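Local atomic coordinates of uncharacterized protein (PDB entry 4YCS), a protein that is of unknown function but, as a putative lipoprotein fragment of the PnrA-like substrate-binding family, may take part in ligand uptake by an ABC transporter. Residues D67-E81 and Q90-P103. Numbering follows the deposited sequence.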
ATOM      1  N   ASP A  67       7.343   5.259   5.944  1.00 25.44           N
ATOM      2  CA  ASP A  67       7.125   4.346   7.069  1.00 26.97           C
ATOM      3  C   ASP A  67       6.224   3.212   6.642  1.00 27.18           C
ATOM      4  O   ASP A  67       6.345   2.078   7.138  1.00 29.00           O
ATOM      5  CB  ASP A  67       6.589   5.103   8.257  1.00 29.10           C
ATOM      6  CG  ASP A  67       7.544   6.236   8.668  1.00 35.17           C
ATOM      7  OD1 ASP A  67       8.542   5.916   9.339  1.00 37.02           O
ATOM      8  OD2 ASP A  67       7.321   7.418   8.277  1.00 35.97           O
ATOM      9  N   LEU A  68       5.411   3.454   5.607  1.00 25.43           N
ATOM     10  CA  LEU A  68       4.529   2.400   5.078  1.00 24.06           C
ATOM     11  C   LEU A  68       4.314   2.595   3.611  1.00 23.36           C
ATOM     12  O   LEU A  68       4.075   3.714   3.152  1.00 23.82           O
ATOM     13  CB  LEU A  68       3.174   2.428   5.822  1.00 26.01           C
ATOM     14  CG  LEU A  68       2.100   1.428   5.405  1.00 28.42           C
ATOM     15  CD1 LEU A  68       2.548   0.003   5.651  1.00 28.68           C
ATOM     16  CD2 LEU A  68       0.772   1.679   6.134  1.00 30.89           C
ATOM     17  N   ILE A  69       4.374   1.506   2.876  1.00 21.70           N
ATOM     18  CA  ILE A  69       4.140   1.475   1.439  1.00 22.96           C
ATOM     19  C   ILE A  69       2.933   0.568   1.197  1.00 24.44           C
ATOM     20  O   ILE A  69       2.943  -0.626   1.587  1.00 27.03           O
ATOM     21  CB  ILE A  69       5.347   0.945   0.662  1.00 22.37           C
ATOM     22  CG1 ILE A  69       6.527   1.886   0.852  1.00 22.89           C
ATOM     23  CG2 ILE A  69       5.037   0.825  -0.849  1.00 25.84           C
ATOM     24  CD1 ILE A  69       7.876   1.304   0.510  1.00 22.41           C
ATOM     25  N   ILE A  70       1.882   1.131   0.633  1.00 24.33           N
ATOM     26  CA  ILE A  70       0.621   0.412   0.399  1.00 24.88           C
ATOM     27  C   ILE A  70       0.406   0.153  -1.110  1.00 26.39           C
ATOM     28  O   ILE A  70       0.335   1.074  -1.907  1.00 26.77           O
ATOM     29  CB  ILE A  70      -0.580   1.172   0.922  1.00 24.61           C
ATOM     30  CG1 ILE A  70      -0.358   1.606   2.382  1.00 26.23           C
ATOM     31  CG2 ILE A  70      -1.815   0.256   0.773  1.00 27.00           C
ATOM     32  CD1 ILE A  70      -1.440   2.455   2.996  1.00 26.84           C
ATOM     33  N   ALA A  71       0.312  -1.116  -1.477  1.00 27.74           N
ATOM     34  CA  ALA A  71       0.061  -1.548  -2.842  1.00 29.84           C
ATOM     35  C   ALA A  71      -1.431  -1.954  -2.965  1.00 33.80           C
ATOM     36  O   ALA A  71      -1.931  -2.744  -2.175  1.00 33.80           O
ATOM     37  CB  ALA A  71       0.928  -2.728  -3.166  1.00 30.52           C
ATOM     38  N   VAL A  72      -2.123  -1.386  -3.949  1.00 35.37           N
ATOM     39  CA  VAL A  72      -3.545  -1.621  -4.130  1.00 35.82           C
ATOM     40  C   VAL A  72      -3.830  -2.536  -5.333  1.00 39.15           C
ATOM     41  O   VAL A  72      -3.799  -2.115  -6.496  1.00 43.82           O
ATOM     42  CB  VAL A  72      -4.267  -0.301  -4.319  1.00 35.39           C
ATOM     43  CG1 VAL A  72      -5.777  -0.520  -4.373  1.00 35.79           C
ATOM     44  CG2 VAL A  72      -3.896   0.649  -3.184  1.00 34.92           C
ATOM     45  N   GLY A  73      -4.125  -3.799  -5.038  1.00 45.31           N
ATOM     46  CA  GLY A  73      -4.535  -4.752  -6.093  1.00 44.34           C
ATOM     47  C   GLY A  73      -3.699  -6.013  -6.102  1.00 45.57           C
ATOM     48  O   GLY A  73      -2.535  -5.985  -5.757  1.00 41.73           O
ATOM     49  N   ALA A  74      -4.322  -7.121  -6.518  1.00 46.15           N
ATOM     50  CA  ALA A  74      -3.686  -8.431  -6.571  1.00 46.04           C
ATOM     51  C   ALA A  74      -2.549  -8.480  -7.591  1.00 43.32           C
ATOM     52  O   ALA A  74      -1.652  -9.305  -7.458  1.00 43.69           O
ATOM     53  CB  ALA A  74      -4.721  -9.506  -6.905  1.00 49.60           C
ATOM     54  N   ARG A  75      -2.550  -7.601  -8.584  1.00 41.90           N
ATOM     55  CA  ARG A  75      -1.433  -7.592  -9.540  1.00 44.57           C
ATOM     56  C   ARG A  75      -0.091  -7.192  -8.909  1.00 43.48           C
ATOM     57  O   ARG A  75       0.962  -7.451  -9.502  1.00 43.09           O
ATOM     58  CB  ARG A  75      -1.720  -6.709 -10.740  1.00 47.16           C
ATOM     59  CG  ARG A  75      -2.771  -7.291 -11.683  1.00 52.24           C
ATOM     60  CD  ARG A  75      -2.445  -6.975 -13.132  1.00 54.86           C
ATOM     61  NE  ARG A  75      -2.379  -5.538 -13.407  1.00 54.93           N
ATOM     62  CZ  ARG A  75      -1.866  -5.010 -14.517  1.00 58.38           C
ATOM     63  NH1 ARG A  75      -1.389  -5.806 -15.462  1.00 58.67           N
ATOM     64  NH2 ARG A  75      -1.827  -3.688 -14.695  1.00 56.26           N
ATOM     65  N   PHE A  76      -0.105  -6.597  -7.710  1.00 40.55           N
ATOM     66  CA  PHE A  76       1.164  -6.288  -7.004  1.00 41.29           C
ATOM     67  C   PHE A  76       1.766  -7.455  -6.216  1.00 43.06           C
ATOM     68  O   PHE A  76       2.929  -7.353  -5.766  1.00 39.71           O
ATOM     69  CB  PHE A  76       1.011  -5.074  -6.087  1.00 37.73           C
ATOM     70  CG  PHE A  76       0.830  -3.809  -6.818  1.00 37.02           C
ATOM     71  CD1 PHE A  76       1.895  -3.252  -7.485  1.00 36.45           C
ATOM     72  CD2 PHE A  76      -0.413  -3.191  -6.869  1.00 36.95           C
ATOM     73  CE1 PHE A  76       1.725  -2.071  -8.176  1.00 39.01           C
ATOM     74  CE2 PHE A  76      -0.572  -2.004  -7.531  1.00 40.36           C
ATOM     75  CZ  PHE A  76       0.500  -1.446  -8.180  1.00 38.98           C
ATOM     76  N   ALA A  77       1.002  -8.544  -6.071  1.00 43.07           N
ATOM     77  CA  ALA A  77       1.387  -9.681  -5.223  1.00 45.97           C
ATOM     78  C   ALA A  77       2.831 -10.101  -5.438  1.00 46.74           C
ATOM     79  O   ALA A  77       3.652 -10.048  -4.507  1.00 44.77           O
ATOM     80  CB  ALA A  77       0.436 -10.859  -5.445  1.00 48.51           C
ATOM     81  N   LYS A  78       3.154 -10.472  -6.667  1.00 50.04           N
ATOM     82  CA  LYS A  78       4.495 -10.992  -6.981  1.00 54.60           C
ATOM     83  C   LYS A  78       5.631  -9.939  -6.901  1.00 48.07           C
ATOM     84  O   LYS A  78       6.653 -10.210  -6.294  1.00 45.14           O
ATOM     85  CB  LYS A  78       4.517 -11.736  -8.331  1.00 62.53           C
ATOM     86  CG  LYS A  78       3.851 -13.115  -8.305  1.00 72.21           C
ATOM     87  CD  LYS A  78       4.665 -14.190  -7.570  1.00 79.98           C
ATOM     88  CE  LYS A  78       3.950 -15.544  -7.544  1.00 88.33           C
ATOM     89  NZ  LYS A  78       2.738 -15.543  -6.673  1.00 90.86           N
ATOM     90  N   PRO A  79       5.462  -8.754  -7.524  1.00 45.96           N
ATOM     91  CA  PRO A  79       6.538  -7.760  -7.431  1.00 43.68           C
ATOM     92  C   PRO A  79       6.761  -7.236  -6.018  1.00 43.76           C
ATOM     93  O   PRO A  79       7.880  -6.904  -5.680  1.00 43.91           O
ATOM     94  CB  PRO A  79       6.094  -6.644  -8.371  1.00 44.98           C
ATOM     95  CG  PRO A  79       4.647  -6.866  -8.559  1.00 47.19           C
ATOM     96  CD  PRO A  79       4.417  -8.337  -8.465  1.00 43.60           C
ATOM     97  N   LEU A  80       5.719  -7.218  -5.198  1.00 42.64           N
ATOM     98  CA  LEU A  80       5.841  -6.774  -3.804  1.00 40.38           C
ATOM     99  C   LEU A  80       6.563  -7.785  -2.942  1.00 41.11           C
ATOM    100  O   LEU A  80       7.390  -7.414  -2.107  1.00 41.12           O
ATOM    101  CB  LEU A  80       4.477  -6.472  -3.199  1.00 40.24           C
ATOM    102  CG  LEU A  80       4.456  -5.962  -1.752  1.00 40.90           C
ATOM    103  CD1 LEU A  80       4.920  -4.503  -1.730  1.00 40.83           C
ATOM    104  CD2 LEU A  80       3.056  -6.114  -1.149  1.00 40.96           C
ATOM    105  N   GLU A  81       6.247  -9.058  -3.101  1.00 45.06           N
ATOM    106  CA  GLU A  81       6.941 -10.108  -2.356  1.00 45.61           C
ATOM    107  C   GLU A  81       8.445 -10.103  -2.650  1.00 45.79           C
ATOM    108  O   GLU A  81       9.270 -10.181  -1.737  1.00 47.65           O
ATOM    109  CB  GLU A  81       6.354 -11.463  -2.689  1.00 51.73           C
ATOM    110  CG  GLU A  81       6.997 -12.588  -1.895  1.00 60.36           C
ATOM    111  CD  GLU A  81       6.259 -13.916  -1.990  1.00 71.77           C
ATOM    112  OE1 GLU A  81       5.483 -14.133  -2.965  1.00 70.30           O
ATOM    113  OE2 GLU A  81       6.473 -14.746  -1.072  1.00 77.19           O
ATOM    114  N   GLN A  90      11.367  -2.624   6.058  1.00 30.06           N
ATOM    115  CA  GLN A  90      10.342  -1.782   5.409  1.00 27.76           C
ATOM    116  C   GLN A  90       8.970  -2.424   5.627  1.00 30.48           C
ATOM    117  O   GLN A  90       8.794  -3.623   5.394  1.00 31.65           O
ATOM    118  CB  GLN A  90      10.583  -1.649   3.941  1.00 27.68           C
ATOM    119  CG  GLN A  90       9.517  -0.849   3.185  1.00 28.35           C
ATOM    120  CD  GLN A  90       9.432   0.584   3.624  1.00 27.77           C
ATOM    121  OE1 GLN A  90      10.414   1.328   3.636  1.00 26.07           O
ATOM    122  NE2 GLN A  90       8.244   0.985   4.015  1.00 26.86           N
ATOM    123  N   GLN A  91       8.018  -1.629   6.102  1.00 30.05           N
ATOM    124  CA  GLN A  91       6.655  -2.106   6.288  1.00 32.07           C
ATOM    125  C   GLN A  91       5.872  -1.882   5.044  1.00 30.53           C
ATOM    126  O   GLN A  91       5.844  -0.781   4.499  1.00 26.76           O
ATOM    127  CB  GLN A  91       5.943  -1.405   7.479  1.00 37.43           C
ATOM    128  CG  GLN A  91       6.607  -1.643   8.821  1.00 41.11           C
ATOM    129  CD  GLN A  91       6.676  -3.124   9.145  1.00 52.02           C
ATOM    130  OE1 GLN A  91       5.648  -3.824   9.128  1.00 55.28           O
ATOM    131  NE2 GLN A  91       7.893  -3.624   9.422  1.00 58.25           N
ATOM    132  N   PHE A  92       5.166  -2.931   4.630  1.00 30.08           N
ATOM    133  CA  PHE A  92       4.296  -2.876   3.484  1.00 30.30           C
ATOM    134  C   PHE A  92       2.878  -3.383   3.806  1.00 32.82           C
ATOM    135  O   PHE A  92       2.673  -4.114   4.774  1.00 33.25           O
ATOM    136  CB  PHE A  92       4.793  -3.776   2.422  1.00 29.66           C
ATOM    137  CG  PHE A  92       6.186  -3.550   1.977  1.00 28.73           C
ATOM    138  CD1 PHE A  92       6.437  -2.769   0.852  1.00 27.80           C
ATOM    139  CD2 PHE A  92       7.241  -4.229   2.565  1.00 29.08           C
ATOM    140  CE1 PHE A  92       7.713  -2.645   0.361  1.00 27.10           C
ATOM    141  CE2 PHE A  92       8.530  -4.105   2.051  1.00 29.62           C
ATOM    142  CZ  PHE A  92       8.752  -3.304   0.945  1.00 28.16           C
ATOM    143  N   ALA A  93       1.924  -2.975   2.969  1.00 31.32           N
ATOM    144  CA  ALA A  93       0.531  -3.446   3.026  1.00 33.13           C
ATOM    145  C   ALA A  93       0.077  -3.714   1.613  1.00 34.21           C
ATOM    146  O   ALA A  93       0.502  -3.021   0.692  1.00 34.01           O
ATOM    147  CB  ALA A  93      -0.388  -2.448   3.696  1.00 32.94           C
ATOM    148  N   ILE A  94      -0.744  -4.753   1.425  1.00 34.86           N
ATOM    149  CA  ILE A  94      -1.333  -5.007   0.145  1.00 35.59           C
ATOM    150  C   ILE A  94      -2.845  -5.148   0.299  1.00 37.56           C
ATOM    151  O   ILE A  94      -3.307  -5.796   1.253  1.00 39.83           O
ATOM    152  CB  ILE A  94      -0.696  -6.205  -0.546  1.00 39.14           C
ATOM    153  CG1 ILE A  94      -1.203  -6.285  -1.981  1.00 39.69           C
ATOM    154  CG2 ILE A  94      -0.878  -7.501   0.277  1.00 40.65           C
ATOM    155  CD1 ILE A  94      -0.444  -7.291  -2.847  1.00 43.07           C
ATOM    156  N   ILE A  95      -3.588  -4.473  -0.584  1.00 34.99           N
ATOM    157  CA  ILE A  95      -5.041  -4.506  -0.582  1.00 37.94           C
ATOM    158  C   ILE A  95      -5.580  -5.506  -1.635  1.00 40.79           C
ATOM    159  O   ILE A  95      -5.227  -5.444  -2.809  1.00 37.35           O
ATOM    160  CB  ILE A  95      -5.616  -3.139  -0.808  1.00 40.45           C
ATOM    161  CG1 ILE A  95      -5.202  -2.214   0.344  1.00 42.71           C
ATOM    162  CG2 ILE A  95      -7.148  -3.203  -0.907  1.00 44.56           C
ATOM    163  CD1 ILE A  95      -5.379  -0.764  -0.001  1.00 47.18           C
ATOM    164  N   ASP A  96      -6.433  -6.427  -1.164  1.00 46.67           N
ATOM    165  CA  ASP A  96      -7.157  -7.412  -1.998  1.00 45.19           C
ATOM    166  C   ASP A  96      -6.296  -8.607  -2.373  1.00 48.07           C
ATOM    167  O   ASP A  96      -6.389  -9.138  -3.472  1.00 51.35           O
ATOM    168  CB  ASP A  96      -7.746  -6.730  -3.250  1.00 50.24           C
ATOM    169  CG  ASP A  96      -8.850  -7.587  -3.952  1.00 57.13           C
ATOM    170  OD1 ASP A  96      -9.611  -8.314  -3.252  1.00 56.81           O
ATOM    171  OD2 ASP A  96      -8.938  -7.494  -5.202  1.00 51.72           O
ATOM    172  N   TYR A  97      -5.446  -9.039  -1.447  1.00 49.18           N
ATOM    173  CA  TYR A  97      -4.608 -10.229  -1.661  1.00 51.31           C
ATOM    174  C   TYR A  97      -4.070 -10.788  -0.338  1.00 54.42           C
ATOM    175  O   TYR A  97      -3.580 -10.048   0.536  1.00 52.96           O
ATOM    176  CB  TYR A  97      -3.452  -9.943  -2.636  1.00 50.26           C
ATOM    177  CG  TYR A  97      -2.687 -11.189  -2.976  1.00 53.33           C
ATOM    178  CD1 TYR A  97      -1.592 -11.589  -2.221  1.00 54.16           C
ATOM    179  CD2 TYR A  97      -3.088 -11.996  -4.032  1.00 55.53           C
ATOM    180  CE1 TYR A  97      -0.909 -12.749  -2.523  1.00 59.38           C
ATOM    181  CE2 TYR A  97      -2.406 -13.157  -4.346  1.00 56.20           C
ATOM    182  CZ  TYR A  97      -1.334 -13.527  -3.585  1.00 59.47           C
ATOM    183  OH  TYR A  97      -0.674 -14.659  -3.901  1.00 67.70           O
ATOM    184  N   GLU A  98      -4.135 -12.103  -0.209  1.00 55.10           N
ATOM    185  CA  GLU A  98      -3.600 -12.800   0.944  1.00 61.59           C
ATOM    186  C   GLU A  98      -2.599 -13.819   0.449  1.00 61.58           C
ATOM    187  O   GLU A  98      -2.910 -14.599  -0.432  1.00 64.89           O
ATOM    188  CB  GLU A  98      -4.721 -13.469   1.744  1.00 69.52           C
ATOM    189  CG  GLU A  98      -5.330 -12.547   2.797  1.00 77.60           C
ATOM    190  CD  GLU A  98      -6.547 -13.138   3.499  1.00 85.62           C
ATOM    191  OE1 GLU A  98      -6.446 -14.232   4.100  1.00 88.72           O
ATOM    192  OE2 GLU A  98      -7.613 -12.495   3.459  1.00 84.54           O
ATOM    193  N   TYR A  99      -1.390 -13.797   1.006  1.00 63.74           N
ATOM    194  CA  TYR A  99      -0.341 -14.770   0.660  1.00 64.23           C
ATOM    195  C   TYR A  99      -0.558 -16.076   1.421  1.00 67.92           C
ATOM    196  O   TYR A  99      -1.029 -16.059   2.564  1.00 67.73           O
ATOM    197  CB  TYR A  99       1.032 -14.229   1.039  1.00 62.40           C
ATOM    198  CG  TYR A  99       1.474 -13.044   0.230  1.00 57.90           C
ATOM    199  CD1 TYR A  99       1.146 -11.752   0.612  1.00 54.36           C
ATOM    200  CD2 TYR A  99       2.221 -13.220  -0.910  1.00 54.39           C
ATOM    201  CE1 TYR A  99       1.543 -10.667  -0.146  1.00 53.03           C
ATOM    202  CE2 TYR A  99       2.622 -12.147  -1.668  1.00 54.45           C
ATOM    203  CZ  TYR A  99       2.291 -10.866  -1.276  1.00 51.46           C
ATOM    204  OH  TYR A  99       2.707  -9.823  -2.048  1.00 46.11           O
ATOM    205  N   ASP A 100      -0.204 -17.206   0.813  1.00 72.54           N
ATOM    206  CA  ASP A 100      -0.338 -18.498   1.514  1.00 77.79           C
ATOM    207  C   ASP A 100       0.640 -18.543   2.662  1.00 78.05           C
ATOM    208  O   ASP A 100       0.287 -18.927   3.777  1.00 76.80           O
ATOM    209  CB  ASP A 100      -0.080 -19.673   0.582  1.00 82.98           C
ATOM    210  CG  ASP A 100      -1.159 -19.825  -0.455  1.00 87.70           C
ATOM    211  OD1 ASP A 100      -2.350 -19.878  -0.081  1.00 90.80           O
ATOM    212  OD2 ASP A 100      -0.820 -19.885  -1.645  1.00 91.50           O
ATOM    213  N   LYS A 101       1.866 -18.126   2.368  1.00 77.26           N
ATOM    214  CA  LYS A 101       2.903 -17.974   3.370  1.00 76.70           C
ATOM    215  C   LYS A 101       3.230 -16.463   3.502  1.00 68.87           C
ATOM    216  O   LYS A 101       4.096 -15.928   2.805  1.00 65.19           O
ATOM    217  CB  LYS A 101       4.128 -18.845   3.026  1.00 84.82           C
ATOM    218  CG  LYS A 101       4.566 -18.826   1.562  1.00 93.50           C
ATOM    219  CD  LYS A 101       5.582 -19.918   1.238  1.00101.82           C
ATOM    220  CE  LYS A 101       4.912 -21.172   0.687  1.00107.44           C
ATOM    221  NZ  LYS A 101       5.911 -22.187   0.261  1.00111.58           N
ATOM    222  N   GLN A 102       2.510 -15.807   4.412  1.00 64.07           N
ATOM    223  CA  GLN A 102       2.579 -14.347   4.627  1.00 63.04           C
ATOM    224  C   GLN A 102       3.961 -13.803   5.030  1.00 59.59           C
ATOM    225  O   GLN A 102       4.457 -14.104   6.103  1.00 60.10           O
ATOM    226  CB  GLN A 102       1.543 -13.900   5.682  1.00 59.90           C
ATOM    227  CG  GLN A 102       1.238 -12.392   5.667  1.00 60.21           C
ATOM    228  CD  GLN A 102       0.422 -11.939   4.454  1.00 61.21           C
ATOM    229  OE1 GLN A 102      -0.264 -12.727   3.830  1.00 63.63           O
ATOM    230  NE2 GLN A 102       0.491 -10.662   4.135  1.00 57.97           N
ATOM    231  N   PRO A 103       4.555 -12.941   4.193  1.00 58.98           N
ATOM    232  CA  PRO A 103       5.833 -12.335   4.588  1.00 57.84           C
ATOM    233  C   PRO A 103       5.707 -11.458   5.847  1.00 55.82           C
ATOM    234  O   PRO A 103       4.689 -10.797   6.055  1.00 57.57           O
ATOM    235  CB  PRO A 103       6.248 -11.535   3.350  1.00 57.98           C
ATOM    236  CG  PRO A 103       5.444 -12.113   2.228  1.00 58.53           C
ATOM    237  CD  PRO A 103       4.154 -12.547   2.837  1.00 58.34           C
TER
HETATM  238  O   HOH W   1       8.778   0.910   7.273  1.00 24.98           O
HETATM  239  O   HOH W   2      -6.975  -6.901  -6.919  1.00 49.46           O
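Strands 68-72 and 91-95 are neighbouring parallel strands of a beta-alpha-beta unit, and helix 77-84 makes the crossover between them. Five backbone bonds join the strands. The straightest runs from A71 N to A93 O (2.9 Å, 173° at the hydrogen). The series ends with G73 N on I95 O, where the strand gives way to the 3-10 segment 74-76 before the helix. Water 2 joins A74 N to D96 OD2 just beyond. D96 OD1 hydrogen-bonds to a glycerol, probably from the crystallisation liquor.

I69, A71, F92 and I94 face the crossover helix. L80 spans F92 and I94 with its two methyls: CD1 meets F92 CD1 at 3.5 Å and CD2 meets I94 CB at 3.8 Å. With CG1 anti to the backbone N (chi1 -171°) and the chain extended beyond it, I94 CD1 comes to 3.7 Å from A77 N. On the other face, I95 CD1 packs on both I70 CG2 and V72 CG2. Helix 118-127 covers I70 and I95 there.

The loop after strand 91-95 returns to the helix. A77 CB sits over the centre of the Y97 ring, a CH-pi contact 3.6 Å from its centroid. Y99 OH donates to A77 O (2.6 Å), in the carbonyl plane and on a lone pair. The same oxygen accepts the helical bond from E81 N. Two donors therefore grip A77 O, and the hydroxyl of buried Y99 ties the loop to the helix. The helix thus meets the strands through apolar side chains, while the Y99 bond to A77 O links it to the following loop.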